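Local coordinates for glycosyl hydrolase family 2, TIM barrel domain protein (Parabacteroides merdae ATCC 43184, PDB 6DXU), which probably hydrolyses beta-glucuronides as a gut bacterial beta-glucuronidase of glycoside hydrolase family 2, at residues I31-N36 with T95-D100; W48-P53 with P163-C168; V121-T126 with D144-F149; R350-M355 with N361-G366. One frame throughout, in Å; residues are numbered along the deposited sequence.

Contact 1 (I31-N36 with T95-D100); sequences IRLTNN and TLLAID
With its hydroxyl swung anti to the backbone N (chi1 -165°), T95 turns OG1 onto the carbonyl oxygen of N36, while L33 and L97 both hold CG anti to their carbonyl carbons and reach for each other with their methyl ends. The leucine pair joins the two sheets of a beta sandwich in the sugar-binding domain: L33 follows strand 30-32, at the edge of a four-stranded antiparallel sheet, and L97 ends strand 90-97 of the six-stranded sheet packed against it. L33 CD1 touches L97 CD2 at 3.8 Å, the side chains crossing at about a right angle, so that one methyl of L97 lies against the isopropyl fork of L33. Branched, purely apolar leucines suit this meeting of sheets. N36 has a left-handed backbone conformation, which asparagine tolerates better than most residues. T95, buried and beta-branched, suits its strand and also supplies a donor: OG1 gives its proton to N36 O at 2.7 Å, tying the chain entering strand 37-41 to its neighbour, strand 90-97. With a valine in its place, N36 O would probably lose this direct grip and depend more on water. That oxygen also accepts from a water, which in turn accepts from L96 N, 3.1 Å from the water oxygen. The T95 hydroxyl approaches N36 O from above the carbonyl plane, 43° out of it, with a C=O...OG1 angle of 137°.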
loop_
_atom_site.group_PDB
_atom_site.type_symbol
_atom_site.label_atom_id
_atom_site.label_comp_id
_atom_site.label_asym_id
_atom_site.label_seq_id
_atom_site.Cartn_x
_atom_site.Cartn_y
_atom_site.Cartn_z
ATOM N N ILE D 31 4.426 -8.910 36.686
ATOM C CA ILE D 31 3.274 -8.358 37.379
ATOM C C ILE D 31 2.041 -8.593 36.528
ATOM O O ILE D 31 1.960 -8.090 35.399
ATOM C CB ILE D 31 3.474 -6.865 37.672
ATOM C CG1 ILE D 31 4.739 -6.696 38.518
ATOM C CG2 ILE D 31 2.247 -6.284 38.352
ATOM C CD1 ILE D 31 5.319 -5.305 38.486
ATOM N N ARG D 32 1.101 -9.384 37.043
ATOM C CA ARG D 32 -0.158 -9.564 36.336
ATOM C C ARG D 32 -0.960 -8.267 36.396
ATOM O O ARG D 32 -1.235 -7.750 37.479
ATOM C CB ARG D 32 -0.944 -10.720 36.942
ATOM C CG ARG D 32 -0.413 -12.063 36.515
ATOM C CD ARG D 32 -1.023 -13.195 37.355
ATOM N NE ARG D 32 -0.464 -14.474 36.943
ATOM C CZ ARG D 32 -0.773 -15.636 37.512
ATOM N NH1 ARG D 32 -1.640 -15.670 38.518
ATOM N NH2 ARG D 32 -0.214 -16.755 37.076
ATOM N N LEU D 33 -1.334 -7.738 35.236
ATOM C CA LEU D 33 -2.142 -6.521 35.176
ATOM C C LEU D 33 -3.605 -6.930 35.225
ATOM O O LEU D 33 -4.223 -7.216 34.203
ATOM C CB LEU D 33 -1.829 -5.727 33.912
ATOM C CG LEU D 33 -0.388 -5.264 33.785
ATOM C CD1 LEU D 33 -0.193 -4.578 32.414
ATOM C CD2 LEU D 33 -0.101 -4.284 34.913
ATOM N N THR D 34 -4.168 -6.985 36.425
ATOM C CA THR D 34 -5.541 -7.439 36.548
ATOM C C THR D 34 -6.525 -6.343 36.914
ATOM O O THR D 34 -7.686 -6.422 36.502
ATOM C CB THR D 34 -5.637 -8.572 37.578
ATOM O OG1 THR D 34 -5.200 -8.091 38.846
ATOM C CG2 THR D 34 -4.736 -9.766 37.144
ATOM N N ASN D 35 -6.102 -5.312 37.637
ATOM C CA ASN D 35 -7.026 -4.323 38.179
ATOM C C ASN D 35 -7.036 -3.021 37.372
ATOM O O ASN D 35 -6.100 -2.706 36.641
ATOM C CB ASN D 35 -6.663 -4.021 39.629
ATOM C CG ASN D 35 -6.832 -5.229 40.518
ATOM O OD1 ASN D 35 -7.890 -5.857 40.520
ATOM N ND2 ASN D 35 -5.797 -5.571 41.265
ATOM N N ASN D 36 -8.127 -2.259 37.519
ATOM C CA ASN D 36 -8.210 -0.883 36.995
ATOM C C ASN D 36 -8.215 -0.852 35.470
ATOM O O ASN D 36 -7.562 -0.007 34.849
ATOM C CB ASN D 36 -7.082 -0.013 37.558
ATOM C CG ASN D 36 -7.110 0.019 39.080
ATOM O OD1 ASN D 36 -8.170 0.202 39.681
ATOM N ND2 ASN D 36 -5.968 -0.215 39.705
ATOM N N THR D 95 -6.239 1.186 30.337
ATOM C CA THR D 95 -5.810 1.352 31.721
ATOM C C THR D 95 -4.815 2.508 31.754
ATOM O O THR D 95 -4.333 2.974 30.717
ATOM C CB THR D 95 -5.192 0.061 32.291
ATOM O OG1 THR D 95 -5.098 0.142 33.724
ATOM C CG2 THR D 95 -3.796 -0.193 31.716
ATOM N N LEU D 96 -4.522 2.981 32.953
ATOM C CA LEU D 96 -3.442 3.934 33.162
ATOM C C LEU D 96 -2.358 3.164 33.909
ATOM O O LEU D 96 -2.540 2.811 35.081
ATOM C CB LEU D 96 -3.940 5.143 33.953
ATOM C CG LEU D 96 -5.071 5.951 33.300
ATOM C CD1 LEU D 96 -5.559 7.074 34.205
ATOM C CD2 LEU D 96 -4.632 6.496 31.946
ATOM N N LEU D 97 -1.210 2.967 33.264
ATOM C CA LEU D 97 -0.177 2.105 33.822
ATOM C C LEU D 97 0.669 2.909 34.771
ATOM O O LEU D 97 1.170 3.971 34.405
ATOM C CB LEU D 97 0.738 1.544 32.740
ATOM C CG LEU D 97 0.317 0.373 31.882
ATOM C CD1 LEU D 97 1.408 0.141 30.825
ATOM C CD2 LEU D 97 0.210 -0.809 32.806
ATOM N N ALA D 98 0.856 2.373 35.975
ATOM C CA ALA D 98 1.777 2.943 36.945
ATOM C C ALA D 98 3.133 2.283 36.737
ATOM O O ALA D 98 3.366 1.167 37.198
ATOM C CB ALA D 98 1.251 2.694 38.358
ATOM N N ILE D 99 4.052 2.983 36.087
ATOM C CA ILE D 99 5.340 2.407 35.720
ATOM C C ILE D 99 6.410 2.929 36.659
ATOM O O ILE D 99 6.510 4.144 36.884
ATOM C CB ILE D 99 5.701 2.727 34.258
ATOM C CG1 ILE D 99 4.662 2.095 33.314
ATOM C CG2 ILE D 99 7.127 2.275 33.976
ATOM C CD1 ILE D 99 4.861 2.445 31.854
ATOM N N ASP D 100 7.205 2.008 37.208
ATOM C CA ASP D 100 8.360 2.366 38.030
ATOM C C ASP D 100 9.304 1.162 37.933
ATOM O O ASP D 100 9.203 0.222 38.722
ATOM C CB ASP D 100 7.966 2.656 39.467
ATOM C CG ASP D 100 9.123 3.211 40.299
ATOM O OD1 ASP D 100 8.859 3.795 41.369
ATOM O OD2 ASP D 100 10.292 3.073 39.876
HETATM O O HOH W 1 -6.802 2.744 34.984
#

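Contact 2 (W48-P53 with P163-C168); sequences WEAVRP and PLSIRC
V51 and P163 meet at about a right angle: CG1 of the valine comes down on the CB side of the proline ring, 3.9 Å from P163 CB and slightly farther from its CG. V51 holds CG1 anti to its carbonyl carbon (chi1 -62°), which aims that branch at the strand. The same methyl also lies near the hydroxyl of S165, and one residue back A50 adds its single carbon, with CB 3.5 Å from S165 OG. Small residues suit this place, because alanine and serine let the short, weakly bonded helix 48-51 sit close to strand 163-168, where P163 offers a rigid apolar surface. Alternation along the strand does the sorting: P163 and S165 face the helix, whereas L164 between them turns away, toward W37, L97 and V121 in the interior. The other side of the helical turn is polar. E49 CG lies over the centre of one face of the R52 guanidinium, 3.8 Å above its plane, and E49 OE2 stands 3.6 Å from R52 NH2, well out of that plane, so the attraction is between charges and no N-H points at the oxygen. Both have partners on the second subunit, where E49 meets R172 and R52 meets D436. The whole is a short helical turn laid on the outer face of a beta sandwich, here also facing a subunit interface.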
loop_
_atom_site.group_PDB
_atom_site.type_symbol
_atom_site.label_atom_id
_atom_site.label_comp_id
_atom_site.label_asym_id
_atom_site.label_seq_id
_atom_site.Cartn_x
_atom_site.Cartn_y
_atom_site.Cartn_z
ATOM N N TRP D 48 -7.149 8.333 19.260
ATOM C CA TRP D 48 -7.386 9.562 20.018
ATOM C C TRP D 48 -8.606 9.453 20.939
ATOM O O TRP D 48 -8.633 10.065 22.016
ATOM C CB TRP D 48 -7.546 10.744 19.059
ATOM C CG TRP D 48 -7.688 12.059 19.785
ATOM C CD1 TRP D 48 -8.750 12.920 19.724
ATOM C CD2 TRP D 48 -6.724 12.670 20.650
ATOM N NE1 TRP D 48 -8.511 14.023 20.514
ATOM C CE2 TRP D 48 -7.281 13.888 21.104
ATOM C CE3 TRP D 48 -5.455 12.290 21.115
ATOM C CZ2 TRP D 48 -6.611 14.736 21.986
ATOM C CZ3 TRP D 48 -4.791 13.132 21.989
ATOM C CH2 TRP D 48 -5.371 14.338 22.421
ATOM N N GLU D 49 -9.633 8.699 20.537
ATOM C CA GLU D 49 -10.817 8.589 21.380
ATOM C C GLU D 49 -10.512 7.890 22.700
ATOM O O GLU D 49 -11.226 8.110 23.684
ATOM C CB GLU D 49 -11.946 7.856 20.644
ATOM C CG GLU D 49 -12.530 8.654 19.457
ATOM C CD GLU D 49 -13.885 8.121 18.985
ATOM O OE1 GLU D 49 -14.121 6.901 19.093
ATOM O OE2 GLU D 49 -14.698 8.922 18.459
ATOM N N ALA D 50 -9.477 7.058 22.746
ATOM C CA ALA D 50 -9.148 6.369 23.983
ATOM C C ALA D 50 -8.429 7.260 24.987
ATOM O O ALA D 50 -8.491 6.975 26.197
ATOM C CB ALA D 50 -8.285 5.131 23.698
ATOM N N VAL D 51 -7.763 8.321 24.531
ATOM C CA VAL D 51 -6.856 9.101 25.372
ATOM C C VAL D 51 -7.190 10.588 25.406
ATOM O O VAL D 51 -6.536 11.340 26.139
ATOM C CB VAL D 51 -5.391 8.908 24.934
ATOM C CG1 VAL D 51 -4.983 7.441 25.081
ATOM C CG2 VAL D 51 -5.188 9.396 23.495
ATOM N N ARG D 52 -8.188 11.047 24.649
ATOM C CA ARG D 52 -8.467 12.476 24.592
ATOM C C ARG D 52 -9.093 12.974 25.897
ATOM O O ARG D 52 -9.729 12.207 26.629
ATOM C CB ARG D 52 -9.405 12.785 23.422
ATOM C CG ARG D 52 -10.805 12.160 23.540
ATOM C CD ARG D 52 -11.595 12.486 22.277
ATOM N NE ARG D 52 -12.889 11.818 22.209
ATOM C CZ ARG D 52 -13.705 11.938 21.169
ATOM N NH1 ARG D 52 -13.349 12.708 20.145
ATOM N NH2 ARG D 52 -14.858 11.285 21.144
ATOM N N PRO D 53 -8.942 14.266 26.207
ATOM C CA PRO D 53 -9.636 14.812 27.384
ATOM C C PRO D 53 -11.147 14.660 27.243
ATOM O O PRO D 53 -11.711 14.826 26.156
ATOM C CB PRO D 53 -9.224 16.293 27.403
ATOM C CG PRO D 53 -8.095 16.433 26.433
ATOM C CD PRO D 53 -8.163 15.279 25.477
ATOM N N PRO D 163 -1.039 5.916 29.552
ATOM C CA PRO D 163 -2.252 5.275 29.039
ATOM C C PRO D 163 -1.873 4.143 28.098
ATOM O O PRO D 163 -1.151 4.336 27.116
ATOM C CB PRO D 163 -2.983 6.412 28.302
ATOM C CG PRO D 163 -1.918 7.380 27.951
ATOM C CD PRO D 163 -0.810 7.245 28.958
ATOM N N LEU D 164 -2.408 2.971 28.390
ATOM C CA LEU D 164 -2.247 1.775 27.585
ATOM C C LEU D 164 -3.628 1.436 27.060
ATOM O O LEU D 164 -4.566 1.285 27.848
ATOM C CB LEU D 164 -1.682 0.626 28.435
ATOM C CG LEU D 164 -1.624 -0.751 27.776
ATOM C CD1 LEU D 164 -0.724 -0.728 26.559
ATOM C CD2 LEU D 164 -1.151 -1.824 28.778
ATOM N N SER D 165 -3.762 1.341 25.741
ATOM C CA SER D 165 -5.035 1.021 25.117
ATOM C C SER D 165 -4.786 -0.159 24.200
ATOM O O SER D 165 -3.807 -0.166 23.447
ATOM C CB SER D 165 -5.596 2.219 24.315
ATOM O OG SER D 165 -5.559 3.403 25.110
ATOM N N ILE D 166 -5.665 -1.155 24.262
ATOM C CA ILE D 166 -5.471 -2.401 23.534
ATOM C C ILE D 166 -6.769 -2.709 22.807
ATOM O O ILE D 166 -7.842 -2.705 23.414
ATOM C CB ILE D 166 -5.086 -3.560 24.474
ATOM C CG1 ILE D 166 -3.739 -3.268 25.156
ATOM C CG2 ILE D 166 -5.037 -4.866 23.682
ATOM C CD1 ILE D 166 -3.363 -4.235 26.334
ATOM N N ARG D 167 -6.673 -2.947 21.510
ATOM C CA ARG D 167 -7.812 -3.354 20.708
ATOM C C ARG D 167 -7.690 -4.848 20.456
ATOM O O ARG D 167 -6.643 -5.312 20.000
ATOM C CB ARG D 167 -7.836 -2.571 19.385
ATOM C CG ARG D 167 -9.021 -2.891 18.454
ATOM C CD ARG D 167 -8.774 -2.193 17.092
ATOM N NE ARG D 167 -9.932 -2.184 16.196
ATOM C CZ ARG D 167 -10.183 -3.114 15.274
ATOM N NH1 ARG D 167 -9.389 -4.169 15.152
ATOM N NH2 ARG D 167 -11.236 -2.989 14.468
ATOM N N CYS D 168 -8.738 -5.603 20.785
ATOM C CA CYS D 168 -8.808 -7.016 20.443
ATOM C C CYS D 168 -9.965 -7.220 19.481
ATOM O O CYS D 168 -10.990 -6.545 19.573
ATOM C CB CYS D 168 -9.004 -7.926 21.686
ATOM S SG CYS D 168 -7.583 -7.971 22.781
#

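Contact 3 (V121-T126 with D144-F149); sequences VYVYTT and DAVKAF
Y124 can be followed outward along F149. Its CB lies 3.5 Å from F149 CD1, and CG is equally near the same atom. Farther along, Y124 CD1 meets F149 CE1 at 3.6 Å, and Y124 CE1 is still 4.1 Å from F149 CE1. Beyond that the ring leaves F149, and its hydroxyl end lies by W48 of helix 48-51. F149 CE1 stands over one face of the tyrosine ring, toward its rim, while CG2 of T125 lies over the opposite face. The ring planes are inclined at 44° with centroids 5.0 Å apart, an oblique aromatic pair. Y124 has CG anti to the backbone N (chi1 -166°), which carries the ring out to F149. An alanine here would take away the ring and is likely to leave F149 without its aromatic neighbour, opening a gap between turn and helix. Y124 has positive phi at the second position of a type II' turn, where glycine is common. That turn, V123 to T126, is the two-residue loop of a beta-hairpin, strands 118-123 and 126-132. Before it, beta-branched V123 packs CB against A145 CB at 3.9 Å, the small alanine letting helix and strand come close. A145 and F149, one helical turn apart, face the hairpin together. Helix 143-150 bridges the two sheets: besides this hairpin, F149 rests on P163 of strand 162-169, and V146 reaches I108 of strand 107-112.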
loop_
_atom_site.group_PDB
_atom_site.type_symbol
_atom_site.label_atom_id
_atom_site.label_comp_id
_atom_site.label_asym_id
_atom_site.label_seq_id
_atom_site.Cartn_x
_atom_site.Cartn_y
_atom_site.Cartn_z
ATOM N N VAL D 121 -1.824 -2.798 20.016
ATOM C CA VAL D 121 -1.437 -2.246 21.305
ATOM C C VAL D 121 -0.965 -0.820 21.102
ATOM O O VAL D 121 -0.130 -0.568 20.229
ATOM C CB VAL D 121 -0.323 -3.096 21.940
ATOM C CG1 VAL D 121 0.040 -2.583 23.329
ATOM C CG2 VAL D 121 -0.765 -4.530 21.978
ATOM N N TYR D 122 -1.445 0.098 21.954
ATOM C CA TYR D 122 -1.098 1.512 21.849
ATOM C C TYR D 122 -0.583 2.041 23.178
ATOM O O TYR D 122 -1.165 1.772 24.235
ATOM C CB TYR D 122 -2.298 2.359 21.434
ATOM C CG TYR D 122 -2.835 2.006 20.088
ATOM C CD1 TYR D 122 -3.713 0.950 19.940
ATOM C CD2 TYR D 122 -2.448 2.728 18.946
ATOM C CE1 TYR D 122 -4.213 0.618 18.691
ATOM C CE2 TYR D 122 -2.954 2.405 17.698
ATOM C CZ TYR D 122 -3.833 1.339 17.586
ATOM O OH TYR D 122 -4.351 0.989 16.362
ATOM N N VAL D 123 0.501 2.801 23.109
ATOM C CA VAL D 123 0.996 3.604 24.223
ATOM C C VAL D 123 0.719 5.058 23.863
ATOM O O VAL D 123 1.282 5.575 22.889
ATOM C CB VAL D 123 2.493 3.356 24.468
ATOM C CG1 VAL D 123 3.039 4.382 25.459
ATOM C CG2 VAL D 123 2.727 1.912 24.952
ATOM N N TYR D 124 -0.155 5.714 24.635
ATOM C CA TYR D 124 -0.742 6.991 24.230
ATOM C C TYR D 124 -1.285 6.833 22.807
ATOM O O TYR D 124 -2.110 5.946 22.569
ATOM C CB TYR D 124 0.279 8.133 24.352
ATOM C CG TYR D 124 -0.324 9.522 24.277
ATOM C CD1 TYR D 124 -1.451 9.870 25.023
ATOM C CD2 TYR D 124 0.206 10.469 23.410
ATOM C CE1 TYR D 124 -2.009 11.157 24.924
ATOM C CE2 TYR D 124 -0.342 11.738 23.297
ATOM C CZ TYR D 124 -1.439 12.079 24.055
ATOM O OH TYR D 124 -1.964 13.354 23.923
ATOM N N THR D 125 -0.818 7.635 21.846
ATOM C CA THR D 125 -1.319 7.546 20.479
ATOM C C THR D 125 -0.428 6.712 19.564
ATOM O O THR D 125 -0.664 6.681 18.354
ATOM C CB THR D 125 -1.496 8.943 19.876
ATOM O OG1 THR D 125 -0.250 9.642 19.937
ATOM C CG2 THR D 125 -2.572 9.725 20.638
ATOM N N THR D 126 0.600 6.064 20.100
ATOM C CA THR D 126 1.579 5.360 19.279
ATOM C C THR D 126 1.248 3.874 19.223
ATOM O O THR D 126 1.130 3.215 20.262
ATOM C CB THR D 126 2.993 5.594 19.815
ATOM O OG1 THR D 126 3.322 6.982 19.662
ATOM C CG2 THR D 126 4.021 4.756 19.059
ATOM N N ASP D 144 10.690 2.407 24.657
ATOM C CA ASP D 144 10.912 3.641 23.896
ATOM C C ASP D 144 9.645 4.481 23.798
ATOM O O ASP D 144 9.699 5.711 23.921
ATOM C CB ASP D 144 11.445 3.319 22.502
ATOM C CG ASP D 144 12.859 2.775 22.530
ATOM O OD1 ASP D 144 13.548 2.946 23.559
ATOM O OD2 ASP D 144 13.281 2.156 21.530
ATOM N N ALA D 145 8.493 3.844 23.585
ATOM C CA ALA D 145 7.252 4.610 23.500
ATOM C C ALA D 145 6.909 5.262 24.829
ATOM O O ALA D 145 6.429 6.403 24.863
ATOM C CB ALA D 145 6.101 3.715 23.044
ATOM N N VAL D 146 7.130 4.552 25.937
ATOM C CA VAL D 146 6.872 5.144 27.243
ATOM C C VAL D 146 7.746 6.375 27.441
ATOM O O VAL D 146 7.275 7.428 27.887
ATOM C CB VAL D 146 7.113 4.108 28.357
ATOM C CG1 VAL D 146 7.179 4.801 29.710
ATOM C CG2 VAL D 146 6.050 3.013 28.319
ATOM N N LYS D 147 9.038 6.257 27.127
ATOM C CA LYS D 147 9.936 7.402 27.268
ATOM C C LYS D 147 9.460 8.581 26.419
ATOM O O LYS D 147 9.410 9.725 26.887
ATOM C CB LYS D 147 11.358 6.989 26.890
ATOM C CG LYS D 147 12.360 8.135 26.923
ATOM C CD LYS D 147 13.761 7.642 26.538
ATOM C CE LYS D 147 14.737 8.807 26.368
ATOM N N ALA D 148 9.096 8.317 25.169
ATOM C CA ALA D 148 8.647 9.406 24.297
ATOM C C ALA D 148 7.382 10.059 24.847
ATOM O O ALA D 148 7.245 11.291 24.830
ATOM C CB ALA D 148 8.420 8.876 22.882
ATOM N N PHE D 149 6.453 9.253 25.364
ATOM C CA PHE D 149 5.243 9.820 25.945
ATOM C C PHE D 149 5.559 10.656 27.172
ATOM O O PHE D 149 5.018 11.758 27.342
ATOM C CB PHE D 149 4.246 8.726 26.321
ATOM C CG PHE D 149 3.143 9.221 27.211
ATOM C CD1 PHE D 149 2.116 9.992 26.706
ATOM C CD2 PHE D 149 3.141 8.911 28.570
ATOM C CE1 PHE D 149 1.104 10.463 27.527
ATOM C CE2 PHE D 149 2.130 9.370 29.395
ATOM C CZ PHE D 149 1.110 10.147 28.877
#

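Contact 4 (R350-M355 with N361-G366); sequences REMRMM and NFIRLG
A single methyl group, I363 CD1, receives nearly the whole contact, approached by two methionines from successive turns of one helix. M355 lays the end of its thioether alongside it, with SD and CE both 3.6 Å from I363 CD1; the methyl therefore meets the S-CH3 bond as a unit and not one atom of it. M355 is extended beyond CG (chi2 -172°), which gives it the length to cross from helix to strand, and the two side chains meet at about a right angle. M352 comes in more loosely, its CE 4.4 Å from I363 CD1, on a chain folded back on itself that also touches L377, C378 and L381 of helix 372-381. Methionine suits both places, being long, apolar and pliant enough to fit a neighbour's shape. Isoleucine suits the strand through its beta branch, and with CG1 anti to the backbone N (chi1 -171°) it sends CD1 out toward the helix. The flanking strand residues point elsewhere. R364 is bound by E388, E514, H331 and N429, while F362 packs on L327 and W386. E351, on the helix, forms salt bridges with R332 and K594. Such apolar packing between the outward face of a parallel strand and the helix before it is typical of the beta-alpha-beta units of a TIM barrel, here strand 323-331, helix 345-357 and strand 362-364.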
loop_
_atom_site.group_PDB
_atom_site.type_symbol
_atom_site.label_atom_id
_atom_site.label_comp_id
_atom_site.label_asym_id
_atom_site.label_seq_id
_atom_site.Cartn_x
_atom_site.Cartn_y
_atom_site.Cartn_z
ATOM N N ARG D 350 -7.424 -26.136 39.791
ATOM C CA ARG D 350 -8.504 -27.010 40.245
ATOM C C ARG D 350 -8.902 -27.996 39.158
ATOM O O ARG D 350 -9.081 -29.193 39.428
ATOM C CB ARG D 350 -9.710 -26.177 40.688
ATOM C CG ARG D 350 -10.941 -27.007 41.049
ATOM C CD ARG D 350 -12.010 -26.150 41.689
ATOM N NE ARG D 350 -13.198 -26.925 42.050
ATOM C CZ ARG D 350 -14.356 -26.383 42.424
ATOM N NH1 ARG D 350 -14.482 -25.061 42.477
ATOM N NH2 ARG D 350 -15.389 -27.161 42.733
ATOM N N GLU D 351 -9.026 -27.514 37.912
ATOM C CA GLU D 351 -9.425 -28.386 36.810
ATOM C C GLU D 351 -8.396 -29.482 36.569
ATOM O O GLU D 351 -8.749 -30.652 36.362
ATOM C CB GLU D 351 -9.632 -27.578 35.518
ATOM C CG GLU D 351 -10.247 -28.441 34.427
ATOM C CD GLU D 351 -10.565 -27.681 33.158
ATOM O OE1 GLU D 351 -10.954 -26.495 33.249
ATOM O OE2 GLU D 351 -10.428 -28.276 32.072
ATOM N N MET D 352 -7.117 -29.111 36.526
ATOM C CA MET D 352 -6.096 -30.113 36.235
ATOM C C MET D 352 -5.946 -31.092 37.393
ATOM O O MET D 352 -5.690 -32.276 37.171
ATOM C CB MET D 352 -4.763 -29.438 35.910
ATOM C CG MET D 352 -4.806 -28.516 34.654
ATOM S SD MET D 352 -5.460 -29.341 33.185
ATOM C CE MET D 352 -4.216 -30.623 32.979
ATOM N N ARG D 353 -6.108 -30.615 38.627
ATOM C CA ARG D 353 -6.122 -31.526 39.769
ATOM C C ARG D 353 -7.290 -32.510 39.684
ATOM O O ARG D 353 -7.129 -33.699 39.993
ATOM C CB ARG D 353 -6.175 -30.714 41.064
ATOM C CG ARG D 353 -6.424 -31.558 42.324
ATOM C CD ARG D 353 -5.095 -32.020 42.888
ATOM N NE ARG D 353 -4.816 -33.399 42.510
ATOM C CZ ARG D 353 -3.602 -33.937 42.479
ATOM N NH1 ARG D 353 -3.454 -35.209 42.132
ATOM N NH2 ARG D 353 -2.539 -33.200 42.773
ATOM N N MET D 354 -8.478 -32.033 39.275
ATOM C CA MET D 354 -9.623 -32.922 39.074
ATOM C C MET D 354 -9.329 -33.997 38.033
ATOM O O MET D 354 -9.741 -35.154 38.193
ATOM C CB MET D 354 -10.856 -32.127 38.632
ATOM C CG MET D 354 -11.653 -31.434 39.714
ATOM S SD MET D 354 -13.158 -30.739 38.963
ATOM C CE MET D 354 -14.117 -32.210 38.669
ATOM N N MET D 355 -8.668 -33.621 36.936
ATOM C CA MET D 355 -8.289 -34.605 35.923
ATOM C C MET D 355 -7.360 -35.658 36.493
ATOM O O MET D 355 -7.562 -36.859 36.286
ATOM C CB MET D 355 -7.581 -33.929 34.741
ATOM C CG MET D 355 -8.446 -33.140 33.858
ATOM S SD MET D 355 -7.423 -32.656 32.453
ATOM C CE MET D 355 -8.551 -31.443 31.765
ATOM N N ASN D 361 -3.746 -39.688 32.384
ATOM C CA ASN D 361 -2.303 -39.554 32.175
ATOM C C ASN D 361 -1.957 -38.950 30.816
ATOM O O ASN D 361 -0.770 -38.913 30.449
ATOM C CB ASN D 361 -1.569 -40.897 32.363
ATOM C CG ASN D 361 -1.926 -41.943 31.297
ATOM O OD1 ASN D 361 -2.382 -41.619 30.202
ATOM N ND2 ASN D 361 -1.723 -43.218 31.635
ATOM N N PHE D 362 -2.949 -38.483 30.060
ATOM C CA PHE D 362 -2.714 -37.966 28.718
ATOM C C PHE D 362 -3.797 -36.950 28.399
ATOM O O PHE D 362 -4.962 -37.150 28.751
ATOM C CB PHE D 362 -2.722 -39.096 27.679
ATOM C CG PHE D 362 -2.660 -38.624 26.251
ATOM C CD1 PHE D 362 -1.575 -37.895 25.784
ATOM C CD2 PHE D 362 -3.687 -38.926 25.373
ATOM C CE1 PHE D 362 -1.536 -37.461 24.452
ATOM C CE2 PHE D 362 -3.665 -38.503 24.064
ATOM C CZ PHE D 362 -2.582 -37.765 23.595
ATOM N N ILE D 363 -3.426 -35.862 27.727
ATOM C CA ILE D 363 -4.419 -34.875 27.330
ATOM C C ILE D 363 -4.046 -34.317 25.965
ATOM O O ILE D 363 -2.871 -34.060 25.676
ATOM C CB ILE D 363 -4.572 -33.751 28.387
ATOM C CG1 ILE D 363 -5.778 -32.854 28.059
ATOM C CG2 ILE D 363 -3.282 -32.929 28.520
ATOM C CD1 ILE D 363 -6.143 -31.868 29.173
ATOM N N ARG D 364 -5.050 -34.155 25.123
ATOM C CA ARG D 364 -4.938 -33.359 23.908
ATOM C C ARG D 364 -5.604 -32.022 24.199
ATOM O O ARG D 364 -6.774 -31.986 24.593
ATOM C CB ARG D 364 -5.589 -34.085 22.733
ATOM C CG ARG D 364 -5.705 -33.274 21.424
ATOM C CD ARG D 364 -6.198 -34.171 20.300
ATOM N NE ARG D 364 -6.562 -33.422 19.099
ATOM C CZ ARG D 364 -7.772 -33.393 18.550
ATOM N NH1 ARG D 364 -8.786 -34.061 19.093
ATOM N NH2 ARG D 364 -7.968 -32.682 17.445
ATOM N N LEU D 365 -4.853 -30.929 24.050
ATOM C CA LEU D 365 -5.273 -29.630 24.590
ATOM C C LEU D 365 -6.236 -28.912 23.638
ATOM O O LEU D 365 -6.024 -27.773 23.223
ATOM C CB LEU D 365 -4.050 -28.777 24.908
ATOM C CG LEU D 365 -3.214 -29.320 26.071
ATOM C CD1 LEU D 365 -1.938 -28.512 26.278
ATOM C CD2 LEU D 365 -4.045 -29.306 27.355
ATOM N N GLY D 366 -7.342 -29.592 23.330
ATOM C CA GLY D 366 -8.298 -29.006 22.415
ATOM C C GLY D 366 -7.646 -28.813 21.068
ATOM O O GLY D 366 -6.824 -29.625 20.629
#

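How the contacts relate
Contacts 1, 2 and 3 lie in one sugar-binding domain and share its six-stranded sheet. Contacts 1 and 2, with centres 15 Å apart, join through neighbouring strands, T95 N lying 3.0 Å from L164 O in a probable hydrogen bond. Contacts 2 and 3 are closer, with centres 11 Å apart; S165 O and Y122 N, at 2.8 Å, probably bond, and W48 CZ3 packs on Y124 OH at 3.4 Å. I99 CD1 meets V146 CG2, tying contact 1 to contact 3. Contact 4 stands apart in the TIM barrel, its centre about 31 Å from that of contact 1. None of the four supplies residues to the bicine pockets or sodium sites.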